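Local coordinates for protein 3-dehydroquinate dehydratase (Geobacillus kaustophilus, PDB 2YR1) that probably catalyses the cis-dehydration of 3-dehydroquinate to 3-dehydroshikimate through a Schiff-base intermediate, the third step of the chorismate pathway, at residues 145-150 / 172-177; 21-26 / 226-231; 108-113 / 133-138; 115-120 / 139-144. All blocks are in the same frame, centred on the assembly; numbering follows the deposited sequence.

Contact 1: residues 145-150 / 172-177; sequences SRHYFD and IAKVAV
Arg146 and Ala176 hold the backbones of two neighbouring parallel strands of the TIM barrel together: Ala176 N donates to Arg146 O at 2.9 Å, in the carbonyl plane, and Tyr148 N returns a bond to Ala176 O at 2.8 Å. A weaker bond runs from Arg146 N to Lys174 O. Helix 155-167 makes the connection, completing a beta-alpha-beta unit. Ser145, His147, Lys174 and Ala176 share the face that carries the predicted active site. Lys174, predicted to form the Schiff base, is extended, which carries its NZ from the strand to the edge of the His147 ring, 3.0 Å from CE1 and in the ring plane. Next to CE1, NE2 of His147, the predicted proton donor/acceptor, donates to Ser145 OG (3.2 Å), a hydroxyl also bonded to Asp119. A phenylalanine in place of His147 would probably leave Ser145 OG without that donor and strip the site of its predicted proton-transfer group. Ala176 suits its position because its small CB fits beside the imidazole, 3.9 Å from ND1. On the opposite face Val175 and Val177 turn to helix 155-167, and the phenol of Tyr148 is bonded to Asp161. Tyr148 CD2 rests 3.8 Å from Val177 CG1.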
loop_
_atom_site.group_PDB
_atom_site.type_symbol
_atom_site.label_atom_id
_atom_site.label_comp_id
_atom_site.label_asym_id
_atom_site.label_seq_id
_atom_site.Cartn_x
_atom_site.Cartn_y
_atom_site.Cartn_z
ATOM N N SER A 145 17.900 3.769 -15.787
ATOM C CA SER A 145 17.731 3.600 -14.363
ATOM C C SER A 145 18.804 4.129 -13.439
ATOM O O SER A 145 19.892 4.537 -13.858
ATOM C CB SER A 145 17.513 2.114 -14.076
ATOM O OG SER A 145 18.611 1.333 -14.522
ATOM N N ARG A 146 18.460 4.087 -12.159
ATOM C CA ARG A 146 19.300 4.527 -11.066
ATOM C C ARG A 146 18.882 3.669 -9.884
ATOM O O ARG A 146 17.685 3.539 -9.621
ATOM C CB ARG A 146 19.011 5.981 -10.721
ATOM C CG ARG A 146 20.050 6.617 -9.820
ATOM C CD ARG A 146 21.333 6.906 -10.610
ATOM N NE ARG A 146 22.013 8.115 -10.142
ATOM C CZ ARG A 146 22.706 8.191 -9.012
ATOM N NH1 ARG A 146 22.819 7.122 -8.237
ATOM N NH2 ARG A 146 23.268 9.341 -8.652
ATOM N N HIS A 147 19.859 3.097 -9.183
ATOM C CA HIS A 147 19.586 2.272 -8.017
ATOM C C HIS A 147 20.385 2.775 -6.799
ATOM O O HIS A 147 21.606 2.961 -6.870
ATOM C CB HIS A 147 19.933 0.810 -8.322
ATOM C CG HIS A 147 19.349 0.306 -9.613
ATOM N ND1 HIS A 147 18.221 -0.485 -9.669
ATOM C CD2 HIS A 147 19.721 0.513 -10.899
ATOM C CE1 HIS A 147 17.922 -0.740 -10.930
ATOM N NE2 HIS A 147 18.816 -0.146 -11.697
ATOM N N TYR A 148 19.688 3.004 -5.689
ATOM C CA TYR A 148 20.317 3.459 -4.448
ATOM C C TYR A 148 20.233 2.334 -3.417
ATOM O O TYR A 148 19.208 2.168 -2.777
ATOM C CB TYR A 148 19.587 4.687 -3.912
ATOM C CG TYR A 148 19.747 5.890 -4.803
ATOM C CD1 TYR A 148 20.963 6.567 -4.870
ATOM C CD2 TYR A 148 18.702 6.324 -5.618
ATOM C CE1 TYR A 148 21.137 7.648 -5.729
ATOM C CE2 TYR A 148 18.866 7.408 -6.485
ATOM C CZ TYR A 148 20.086 8.061 -6.531
ATOM O OH TYR A 148 20.253 9.123 -7.372
ATOM N N PHE A 149 21.308 1.569 -3.254
ATOM C CA PHE A 149 21.298 0.444 -2.314
ATOM C C PHE A 149 21.649 0.778 -0.872
ATOM O O PHE A 149 21.374 -0.017 0.028
ATOM C CB PHE A 149 22.227 -0.666 -2.809
ATOM C CG PHE A 149 21.555 -1.667 -3.715
ATOM C CD1 PHE A 149 21.142 -2.902 -3.223
ATOM C CD2 PHE A 149 21.307 -1.359 -5.051
ATOM C CE1 PHE A 149 20.488 -3.819 -4.044
ATOM C CE2 PHE A 149 20.650 -2.269 -5.888
ATOM C CZ PHE A 149 20.239 -3.499 -5.385
ATOM N N ASP A 150 22.229 1.952 -0.638
ATOM C CA ASP A 150 22.632 2.311 0.709
ATOM C C ASP A 150 21.670 3.208 1.480
ATOM O O ASP A 150 21.911 3.532 2.645
ATOM C CB ASP A 150 24.030 2.958 0.676
ATOM C CG ASP A 150 25.080 2.035 0.082
ATOM O OD1 ASP A 150 25.010 0.822 0.346
ATOM O OD2 ASP A 150 25.977 2.509 -0.645
ATOM N N ILE A 172 11.558 4.675 -20.726
ATOM C CA ILE A 172 11.047 4.359 -19.399
ATOM C C ILE A 172 12.114 4.793 -18.408
ATOM O O ILE A 172 13.292 4.529 -18.616
ATOM C CB ILE A 172 10.814 2.836 -19.222
ATOM C CG1 ILE A 172 9.765 2.357 -20.224
ATOM C CG2 ILE A 172 10.420 2.531 -17.783
ATOM C CD1 ILE A 172 9.382 0.897 -20.078
ATOM N N ALA A 173 11.695 5.469 -17.340
ATOM C CA ALA A 173 12.614 5.941 -16.309
ATOM C C ALA A 173 12.496 5.030 -15.097
ATOM O O ALA A 173 11.383 4.728 -14.654
ATOM C CB ALA A 173 12.260 7.362 -15.914
ATOM N N LYS A 174 13.625 4.577 -14.557
ATOM C CA LYS A 174 13.556 3.696 -13.396
ATOM C C LYS A 174 14.425 4.132 -12.216
ATOM O O LYS A 174 15.587 4.501 -12.396
ATOM C CB LYS A 174 13.920 2.262 -13.810
ATOM C CG LYS A 174 14.025 1.271 -12.642
ATOM C CD LYS A 174 14.471 -0.122 -13.095
ATOM C CE LYS A 174 14.754 -0.996 -11.885
ATOM N NZ LYS A 174 15.638 -2.152 -12.175
ATOM N N VAL A 175 13.848 4.138 -11.013
ATOM C CA VAL A 175 14.616 4.467 -9.806
ATOM C C VAL A 175 14.271 3.497 -8.669
ATOM O O VAL A 175 13.095 3.249 -8.385
ATOM C CB VAL A 175 14.363 5.913 -9.265
ATOM C CG1 VAL A 175 14.835 6.974 -10.273
ATOM C CG2 VAL A 175 12.904 6.103 -8.961
ATOM N N ALA A 176 15.290 2.934 -8.025
ATOM C CA ALA A 176 15.033 2.045 -6.889
ATOM C C ALA A 176 15.807 2.566 -5.666
ATOM O O ALA A 176 16.916 3.084 -5.801
ATOM C CB ALA A 176 15.437 0.592 -7.232
ATOM N N VAL A 177 15.224 2.454 -4.479
ATOM C CA VAL A 177 15.885 2.911 -3.276
ATOM C C VAL A 177 15.805 1.877 -2.160
ATOM O O VAL A 177 14.991 0.950 -2.218
ATOM C CB VAL A 177 15.288 4.249 -2.743
ATOM C CG1 VAL A 177 15.484 5.367 -3.770
ATOM C CG2 VAL A 177 13.788 4.073 -2.416
#

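Contact 2: residues 21-26 / 226-231; sequences CICAPV and VTFAVG
Cys23 and Phe228 form the apolar centre where the first and last strands of the TIM barrel pair in parallel. The Cys23 sulfur sits over the face of the Phe228 ring, SG 4.2 Å from the centroid and 12° off its normal, a sulfur-aromatic contact, with CB making a CH-pi contact over the same ring. That fit follows from the cysteine torsion, SG anti to the backbone N (chi1 -180°). With an alanine here instead of Phe228, the Cys23 thiol would probably lose its aromatic support and a gap would open beside it. Cys23 CB also meets Val226 CG1 at 3.7 Å. On the other face Ile22 CG2 packs on Ala229 CB. Three backbone bonds join the strands: Thr227 N to Cys21 O, Cys23 N to Thr227 O (2.8 Å) and Ala229 N to Cys23 O. Proline has no N-H to continue them, and Pro25 CD instead lies 3.2 Å from Ala229 O. Farther along, a water bridges Pro25 O and Gly231 N (2.6 Å to the latter). Glycine suits this spot, since a CB would crowd that of Ala24. Ile22 and Ala229 face helix 242-256, while Cys23 and Phe228 both touch Glu50 of strand 48-52.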
loop_
_atom_site.group_PDB
_atom_site.type_symbol
_atom_site.label_atom_id
_atom_site.label_comp_id
_atom_site.label_asym_id
_atom_site.label_seq_id
_atom_site.Cartn_x
_atom_site.Cartn_y
_atom_site.Cartn_z
ATOM N N CYS A 21 2.266 -4.037 -14.887
ATOM C CA CYS A 21 2.990 -5.177 -15.464
ATOM C C CYS A 21 3.917 -5.815 -14.449
ATOM O O CYS A 21 4.538 -5.121 -13.644
ATOM C CB CYS A 21 3.812 -4.749 -16.675
ATOM S SG CYS A 21 2.789 -4.264 -18.035
ATOM N N ILE A 22 3.989 -7.140 -14.478
ATOM C CA ILE A 22 4.856 -7.869 -13.573
ATOM C C ILE A 22 6.086 -8.353 -14.334
ATOM O O ILE A 22 5.964 -9.090 -15.326
ATOM C CB ILE A 22 4.159 -9.116 -12.980
ATOM C CG1 ILE A 22 2.906 -8.711 -12.207
ATOM C CG2 ILE A 22 5.122 -9.840 -12.083
ATOM C CD1 ILE A 22 2.112 -9.876 -11.632
ATOM N N CYS A 23 7.260 -7.941 -13.875
ATOM C CA CYS A 23 8.514 -8.375 -14.490
ATOM C C CYS A 23 9.227 -9.396 -13.578
ATOM O O CYS A 23 9.358 -9.173 -12.374
ATOM C CB CYS A 23 9.448 -7.179 -14.710
ATOM S SG CYS A 23 11.032 -7.662 -15.481
ATOM N N ALA A 24 9.699 -10.505 -14.154
ATOM C CA ALA A 24 10.389 -11.523 -13.359
ATOM C C ALA A 24 11.831 -11.691 -13.842
ATOM O O ALA A 24 12.077 -11.873 -15.028
ATOM C CB ALA A 24 9.631 -12.853 -13.451
ATOM N N PRO A 25 12.803 -11.650 -12.919
ATOM C CA PRO A 25 14.198 -11.797 -13.321
ATOM C C PRO A 25 14.648 -13.241 -13.504
ATOM O O PRO A 25 14.139 -14.150 -12.873
ATOM C CB PRO A 25 14.939 -11.151 -12.171
ATOM C CG PRO A 25 14.142 -11.669 -11.002
ATOM C CD PRO A 25 12.716 -11.401 -11.468
ATOM N N VAL A 26 15.611 -13.427 -14.389
ATOM C CA VAL A 26 16.198 -14.732 -14.622
ATOM C C VAL A 26 17.663 -14.460 -14.345
ATOM O O VAL A 26 18.275 -13.615 -15.004
ATOM C CB VAL A 26 16.064 -15.198 -16.083
ATOM C CG1 VAL A 26 16.888 -16.459 -16.291
ATOM C CG2 VAL A 26 14.620 -15.471 -16.419
ATOM N N VAL A 226 5.662 -0.862 -13.658
ATOM C CA VAL A 226 6.179 -2.217 -13.614
ATOM C C VAL A 226 6.589 -2.590 -12.198
ATOM O O VAL A 226 7.120 -1.752 -11.485
ATOM C CB VAL A 226 7.438 -2.351 -14.472
ATOM C CG1 VAL A 226 7.932 -3.787 -14.426
ATOM C CG2 VAL A 226 7.166 -1.898 -15.884
ATOM N N THR A 227 6.319 -3.824 -11.785
ATOM C CA THR A 227 6.743 -4.279 -10.453
ATOM C C THR A 227 7.522 -5.585 -10.678
ATOM O O THR A 227 7.133 -6.406 -11.514
ATOM C CB THR A 227 5.546 -4.534 -9.490
ATOM O OG1 THR A 227 6.040 -4.905 -8.192
ATOM C CG2 THR A 227 4.663 -5.677 -10.008
ATOM N N PHE A 228 8.636 -5.749 -9.966
ATOM C CA PHE A 228 9.457 -6.940 -10.102
ATOM C C PHE A 228 9.112 -7.991 -9.042
ATOM O O PHE A 228 9.142 -7.706 -7.839
ATOM C CB PHE A 228 10.944 -6.583 -10.013
ATOM C CG PHE A 228 11.473 -5.806 -11.204
ATOM C CD1 PHE A 228 12.810 -5.914 -11.568
ATOM C CD2 PHE A 228 10.649 -4.965 -11.947
ATOM C CE1 PHE A 228 13.318 -5.199 -12.658
ATOM C CE2 PHE A 228 11.147 -4.241 -13.042
ATOM C CZ PHE A 228 12.481 -4.362 -13.395
ATOM N N ALA A 229 8.789 -9.203 -9.497
ATOM C CA ALA A 229 8.427 -10.301 -8.589
ATOM C C ALA A 229 9.308 -11.523 -8.828
ATOM O O ALA A 229 10.028 -11.599 -9.835
ATOM C CB ALA A 229 6.981 -10.671 -8.792
ATOM N N VAL A 230 9.254 -12.487 -7.916
ATOM C CA VAL A 230 10.063 -13.691 -8.083
ATOM C C VAL A 230 9.332 -14.738 -8.908
ATOM O O VAL A 230 8.212 -15.136 -8.579
ATOM C CB VAL A 230 10.438 -14.325 -6.731
ATOM C CG1 VAL A 230 11.217 -15.646 -6.967
ATOM C CG2 VAL A 230 11.270 -13.356 -5.916
ATOM N N GLY A 231 9.968 -15.172 -9.991
ATOM C CA GLY A 231 9.386 -16.197 -10.843
ATOM C C GLY A 231 10.128 -17.500 -10.569
ATOM O O GLY A 231 9.591 -18.598 -10.763
HETATM O O HOH W 1 12.379 -14.914 -10.977
#

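Contact 3: residues 108-113 / 133-138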
loop_
_atom_site.group_PDB
_atom_site.type_symbol
_atom_site.label_atom_id
_atom_site.label_comp_id
_atom_site.label_asym_id
_atom_site.label_seq_id
_atom_site.Cartn_x
_atom_site.Cartn_y
_atom_site.Cartn_z
ATOM N N ALA A 108 25.482 -5.617 -30.043
ATOM C CA ALA A 108 25.440 -6.938 -30.643
ATOM C C ALA A 108 24.165 -7.652 -30.234
ATOM O O ALA A 108 23.538 -8.321 -31.047
ATOM C CB ALA A 108 26.646 -7.741 -30.208
ATOM N N ILE A 109 23.774 -7.509 -28.972
ATOM C CA ILE A 109 22.563 -8.172 -28.501
ATOM C C ILE A 109 21.324 -7.496 -29.079
ATOM O O ILE A 109 20.350 -8.166 -29.400
ATOM C CB ILE A 109 22.491 -8.197 -26.936
ATOM C CG1 ILE A 109 21.270 -8.991 -26.483
ATOM C CG2 ILE A 109 22.341 -6.802 -26.380
ATOM C CD1 ILE A 109 21.260 -10.419 -26.971
ATOM N N CYS A 110 21.370 -6.172 -29.225
ATOM C CA CYS A 110 20.250 -5.420 -29.792
ATOM C C CYS A 110 19.969 -5.842 -31.239
ATOM O O CYS A 110 18.825 -6.089 -31.615
ATOM C CB CYS A 110 20.538 -3.910 -29.791
ATOM S SG CYS A 110 20.537 -3.076 -28.187
ATOM N N ARG A 111 21.021 -5.913 -32.049
ATOM C CA ARG A 111 20.868 -6.268 -33.456
ATOM C C ARG A 111 20.497 -7.720 -33.674
ATOM O O ARG A 111 19.962 -8.086 -34.724
ATOM C CB ARG A 111 22.137 -5.904 -34.228
ATOM C CG ARG A 111 22.292 -4.399 -34.402
ATOM C CD ARG A 111 23.641 -4.000 -34.973
ATOM N NE ARG A 111 24.718 -4.594 -34.190
ATOM C CZ ARG A 111 25.993 -4.222 -34.251
ATOM N NH1 ARG A 111 26.367 -3.239 -35.060
ATOM N NH2 ARG A 111 26.894 -4.855 -33.512
ATOM N N SER A 112 20.754 -8.544 -32.664
ATOM C CA SER A 112 20.418 -9.957 -32.733
ATOM C C SER A 112 18.903 -10.055 -32.773
ATOM O O SER A 112 18.345 -11.013 -33.298
ATOM C CB SER A 112 20.941 -10.679 -31.493
ATOM O OG SER A 112 22.293 -10.332 -31.241
ATOM N N GLY A 113 18.235 -9.051 -32.214
ATOM C CA GLY A 113 16.781 -9.060 -32.205
ATOM C C GLY A 113 16.174 -10.045 -31.219
ATOM O O GLY A 113 14.993 -10.382 -31.323
ATOM N N ARG A 133 21.131 5.595 -29.414
ATOM C CA ARG A 133 20.964 5.334 -30.832
ATOM C C ARG A 133 21.112 3.865 -31.155
ATOM O O ARG A 133 20.444 3.332 -32.034
ATOM C CB ARG A 133 21.916 6.220 -31.642
ATOM C CG ARG A 133 21.439 7.687 -31.626
ATOM C CD ARG A 133 19.890 7.723 -31.513
ATOM N NE ARG A 133 19.319 9.051 -31.295
ATOM C CZ ARG A 133 18.130 9.261 -30.727
ATOM N NH1 ARG A 133 17.399 8.231 -30.320
ATOM N NH2 ARG A 133 17.672 10.496 -30.569
ATOM N N MET A 134 21.955 3.201 -30.388
ATOM C CA MET A 134 22.188 1.789 -30.551
ATOM C C MET A 134 20.850 1.063 -30.412
ATOM O O MET A 134 20.541 0.144 -31.171
ATOM C CB MET A 134 23.162 1.354 -29.463
ATOM C CG MET A 134 23.646 -0.059 -29.526
ATOM S SD MET A 134 24.422 -0.409 -27.932
ATOM C CE MET A 134 25.921 0.602 -28.038
ATOM N N THR A 135 20.042 1.501 -29.449
ATOM C CA THR A 135 18.751 0.866 -29.201
ATOM C C THR A 135 17.677 1.257 -30.201
ATOM O O THR A 135 16.905 0.412 -30.657
ATOM C CB THR A 135 18.237 1.172 -27.777
ATOM O OG1 THR A 135 18.222 2.589 -27.565
ATOM C CG2 THR A 135 19.147 0.514 -26.733
ATOM N N GLU A 136 17.631 2.531 -30.561
ATOM C CA GLU A 136 16.615 2.964 -31.504
ATOM C C GLU A 136 16.725 2.262 -32.862
ATOM O O GLU A 136 15.712 1.911 -33.462
ATOM C CB GLU A 136 16.660 4.483 -31.667
ATOM C CG GLU A 136 15.410 5.034 -32.322
ATOM C CD GLU A 136 14.979 6.365 -31.726
ATOM O OE1 GLU A 136 15.758 7.338 -31.813
ATOM O OE2 GLU A 136 13.860 6.435 -31.167
ATOM N N GLU A 137 17.946 2.029 -33.330
ATOM C CA GLU A 137 18.152 1.351 -34.605
ATOM C C GLU A 137 17.477 -0.016 -34.658
ATOM O O GLU A 137 16.884 -0.394 -35.670
ATOM C CB GLU A 137 19.632 1.119 -34.871
ATOM C CG GLU A 137 20.518 2.328 -34.838
ATOM C CD GLU A 137 21.844 2.024 -35.491
ATOM O OE1 GLU A 137 22.413 0.950 -35.194
ATOM O OE2 GLU A 137 22.312 2.848 -36.302
ATOM N N CYS A 138 17.583 -0.762 -33.564
ATOM C CA CYS A 138 17.018 -2.103 -33.513
ATOM C C CYS A 138 15.605 -2.164 -32.971
ATOM O O CYS A 138 15.098 -3.252 -32.667
ATOM C CB CYS A 138 17.931 -3.004 -32.690
ATOM S SG CYS A 138 19.678 -2.775 -33.112
#
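Met134 meets Cys110 through its backbone, its carbonyl O lying 4.3 Å from Cys110 CB, where the C-terminal ends of two neighbouring helices in the outer layer of the TIM barrel come together. No partner in the model satisfies this buried oxygen. The long, flexible methionine side chain runs farther back along helix 99-112, packing on Arg103, Ile106 and Glu107. Thr135 comes next and presents its methyl, CG2 approaching Cys110 SG at 4.1 Å. Its torsion (chi1 54°) sets OG1 between the backbone N and the carbonyl carbon, from where the hydroxyl bonds back to Val131 O and Arg132 O of its own helix; threonine can thus be buried with its polar atom satisfied while its methyl faces the neighbour. Cys138, just past the helix end, packs against Cys110 and Arg111. Its CB sits 3.4 Å from Cys110 O and its sulfur 3.6 Å from Cys110 CB. Cysteine is compact enough for this close approach, yet the two thiols form no disulfide, Cys110 SG and Cys138 SG being 5.0 Å apart. Beside them the aliphatic part of Arg111, whose guanidinium is salt-bridged to Glu107, lies against the same sulfur, its CG 3.3 Å from Cys138 SG.

Contact 4: residues 115-120 / 139-144; sequences IDLVDY and SVWLVV
Leu117 to Tyr120 pair in parallel with Trp141 to Val144, the short strands 4.8 Å apart at closest approach and inclined by 25°, as suits the twisted sheet of a TIM barrel. Helix 127-137 links them in a right-handed beta-alpha-beta crossover. Four backbone bonds join the pair, among them Trp141 N to Asp116 O and Val143 N to Val118 O, both 2.9 Å. Asp116 O also lies at the edge of the indole, 3.4 Å from Trp141 CD1, while the Asp116 carboxylate turns elsewhere to Arg73 and Arg11. Leu117 reaches Trp141 with a methyl, CD1 3.5 Å from CB, and strand 8-10 packs on both residues, suiting a broad indole and a branched aliphatic chain. Asp119 lies on the same face as Val143 and turns its carboxylate to Ser145; it also makes long, weak ion pairs with Arg86 and Lys174, consistent with a place beside the predicted active site. The other face meets the helices. Leu142 CD1 lies 4.2 Å from Tyr120 CB, both side chains touching Val131. Beta-branched Val118 suits the extended strand. Just ahead of the partner strand, Val140, with CG1 anti to the backbone N (chi1 -179°), packs that methyl a tight 3.5 Å from Val118 CG2.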
loop_
_atom_site.group_PDB
_atom_site.type_symbol
_atom_site.label_atom_id
_atom_site.label_comp_id
_atom_site.label_asym_id
_atom_site.label_seq_id
_atom_site.Cartn_x
_atom_site.Cartn_y
_atom_site.Cartn_z
ATOM N N ILE A 115 16.133 -9.496 -27.862
ATOM C CA ILE A 115 15.590 -8.735 -26.738
ATOM C C ILE A 115 14.640 -7.620 -27.212
ATOM O O ILE A 115 14.600 -7.295 -28.407
ATOM C CB ILE A 115 16.731 -8.140 -25.898
ATOM C CG1 ILE A 115 17.460 -7.059 -26.691
ATOM C CG2 ILE A 115 17.717 -9.240 -25.515
ATOM C CD1 ILE A 115 18.562 -6.364 -25.917
ATOM N N ASP A 116 13.887 -7.037 -26.273
ATOM C CA ASP A 116 12.898 -5.990 -26.573
ATOM C C ASP A 116 13.171 -4.683 -25.828
ATOM O O ASP A 116 12.851 -3.586 -26.309
ATOM C CB ASP A 116 11.503 -6.492 -26.203
ATOM C CG ASP A 116 11.192 -7.848 -26.816
ATOM O OD1 ASP A 116 11.014 -7.924 -28.052
ATOM O OD2 ASP A 116 11.127 -8.844 -26.066
ATOM N N LEU A 117 13.745 -4.815 -24.639
ATOM C CA LEU A 117 14.084 -3.669 -23.819
ATOM C C LEU A 117 15.524 -3.836 -23.377
ATOM O O LEU A 117 16.035 -4.958 -23.269
ATOM C CB LEU A 117 13.234 -3.605 -22.543
ATOM C CG LEU A 117 11.706 -3.645 -22.326
ATOM C CD1 LEU A 117 11.096 -2.274 -22.461
ATOM C CD2 LEU A 117 11.076 -4.653 -23.229
ATOM N N VAL A 118 16.159 -2.711 -23.091
ATOM C CA VAL A 118 17.522 -2.688 -22.588
ATOM C C VAL A 118 17.567 -1.686 -21.430
ATOM O O VAL A 118 17.083 -0.564 -21.565
ATOM C CB VAL A 118 18.537 -2.225 -23.671
ATOM C CG1 VAL A 118 19.870 -2.006 -23.047
ATOM C CG2 VAL A 118 18.669 -3.266 -24.765
ATOM N N ASP A 119 18.136 -2.103 -20.298
ATOM C CA ASP A 119 18.277 -1.249 -19.127
ATOM C C ASP A 119 19.696 -0.661 -19.113
ATOM O O ASP A 119 20.682 -1.393 -19.208
ATOM C CB ASP A 119 18.044 -2.054 -17.836
ATOM C CG ASP A 119 18.213 -1.206 -16.570
ATOM O OD1 ASP A 119 19.168 -0.408 -16.508
ATOM O OD2 ASP A 119 17.403 -1.342 -15.627
ATOM N N TYR A 120 19.799 0.659 -19.009
ATOM C CA TYR A 120 21.106 1.305 -18.971
ATOM C C TYR A 120 21.106 2.356 -17.868
ATOM O O TYR A 120 20.096 3.028 -17.639
ATOM C CB TYR A 120 21.425 1.949 -20.318
ATOM C CG TYR A 120 22.899 2.043 -20.592
ATOM C CD1 TYR A 120 23.680 0.891 -20.663
ATOM C CD2 TYR A 120 23.517 3.278 -20.799
ATOM C CE1 TYR A 120 25.032 0.959 -20.935
ATOM C CE2 TYR A 120 24.878 3.356 -21.074
ATOM C CZ TYR A 120 25.629 2.189 -21.141
ATOM O OH TYR A 120 26.981 2.243 -21.415
ATOM N N SER A 139 14.959 -1.002 -32.877
ATOM C CA SER A 139 13.597 -0.927 -32.361
ATOM C C SER A 139 13.559 -1.524 -30.952
ATOM O O SER A 139 12.664 -2.281 -30.607
ATOM C CB SER A 139 12.630 -1.687 -33.277
ATOM O OG SER A 139 12.720 -1.225 -34.620
ATOM N N VAL A 140 14.552 -1.185 -30.149
ATOM C CA VAL A 140 14.621 -1.671 -28.775
ATOM C C VAL A 140 14.299 -0.525 -27.820
ATOM O O VAL A 140 14.819 0.572 -27.962
ATOM C CB VAL A 140 16.028 -2.202 -28.427
ATOM C CG1 VAL A 140 16.041 -2.712 -27.005
ATOM C CG2 VAL A 140 16.433 -3.316 -29.394
ATOM N N TRP A 141 13.438 -0.790 -26.850
ATOM C CA TRP A 141 13.063 0.223 -25.874
ATOM C C TRP A 141 14.191 0.469 -24.896
ATOM O O TRP A 141 14.944 -0.439 -24.560
ATOM C CB TRP A 141 11.814 -0.204 -25.126
ATOM C CG TRP A 141 10.643 -0.370 -26.036
ATOM C CD1 TRP A 141 10.174 -1.532 -26.570
ATOM C CD2 TRP A 141 9.772 0.667 -26.499
ATOM N NE1 TRP A 141 9.056 -1.287 -27.326
ATOM C CE2 TRP A 141 8.787 0.057 -27.299
ATOM C CE3 TRP A 141 9.729 2.055 -26.311
ATOM C CZ2 TRP A 141 7.761 0.787 -27.913
ATOM C CZ3 TRP A 141 8.710 2.783 -26.921
ATOM C CH2 TRP A 141 7.738 2.142 -27.712
ATOM N N LEU A 142 14.313 1.711 -24.448
ATOM C CA LEU A 142 15.370 2.058 -23.527
ATOM C C LEU A 142 14.856 2.444 -22.156
ATOM O O LEU A 142 14.077 3.390 -22.009
ATOM C CB LEU A 142 16.219 3.204 -24.080
ATOM C CG LEU A 142 17.375 3.616 -23.160
ATOM C CD1 LEU A 142 18.336 2.452 -23.055
ATOM C CD2 LEU A 142 18.083 4.850 -23.698
ATOM N N VAL A 143 15.303 1.685 -21.160
ATOM C CA VAL A 143 14.968 1.938 -19.773
ATOM C C VAL A 143 16.214 2.598 -19.174
ATOM O O VAL A 143 17.305 2.032 -19.241
ATOM C CB VAL A 143 14.686 0.600 -19.006
ATOM C CG1 VAL A 143 14.450 0.879 -17.525
ATOM C CG2 VAL A 143 13.489 -0.105 -19.606
ATOM N N VAL A 144 16.086 3.798 -18.624
ATOM C CA VAL A 144 17.229 4.423 -17.996
ATOM C C VAL A 144 16.980 4.399 -16.509
ATOM O O VAL A 144 15.989 4.960 -16.015
ATOM C CB VAL A 144 17.453 5.844 -18.459
ATOM C CG1 VAL A 144 18.676 6.440 -17.718
ATOM C CG2 VAL A 144 17.703 5.835 -19.979
#

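From the N terminus, strand 21-26 opens the widest loop, which contact 2 closes some 200 residues later by pairing the first and last barrel strands; the other three contacts lie within that span. Contact 3 closes the path from helix 99-112 to helix 127-137, contact 4 the crossover through helix 127-137 from strand 117-121 to strand 141-148; these two cross, their segments alternating and fastening helix layer to sheet, and a probable hydrogen bond from Val140 N to Thr135 O joins them. Contact 1 opens after contact 4 closes, shares strand 141-148 with it, and closes the crossover through helix 155-167. Ser145 meets Asp119 where these two touch, and Lys174 lies against Phe228 of contact 2.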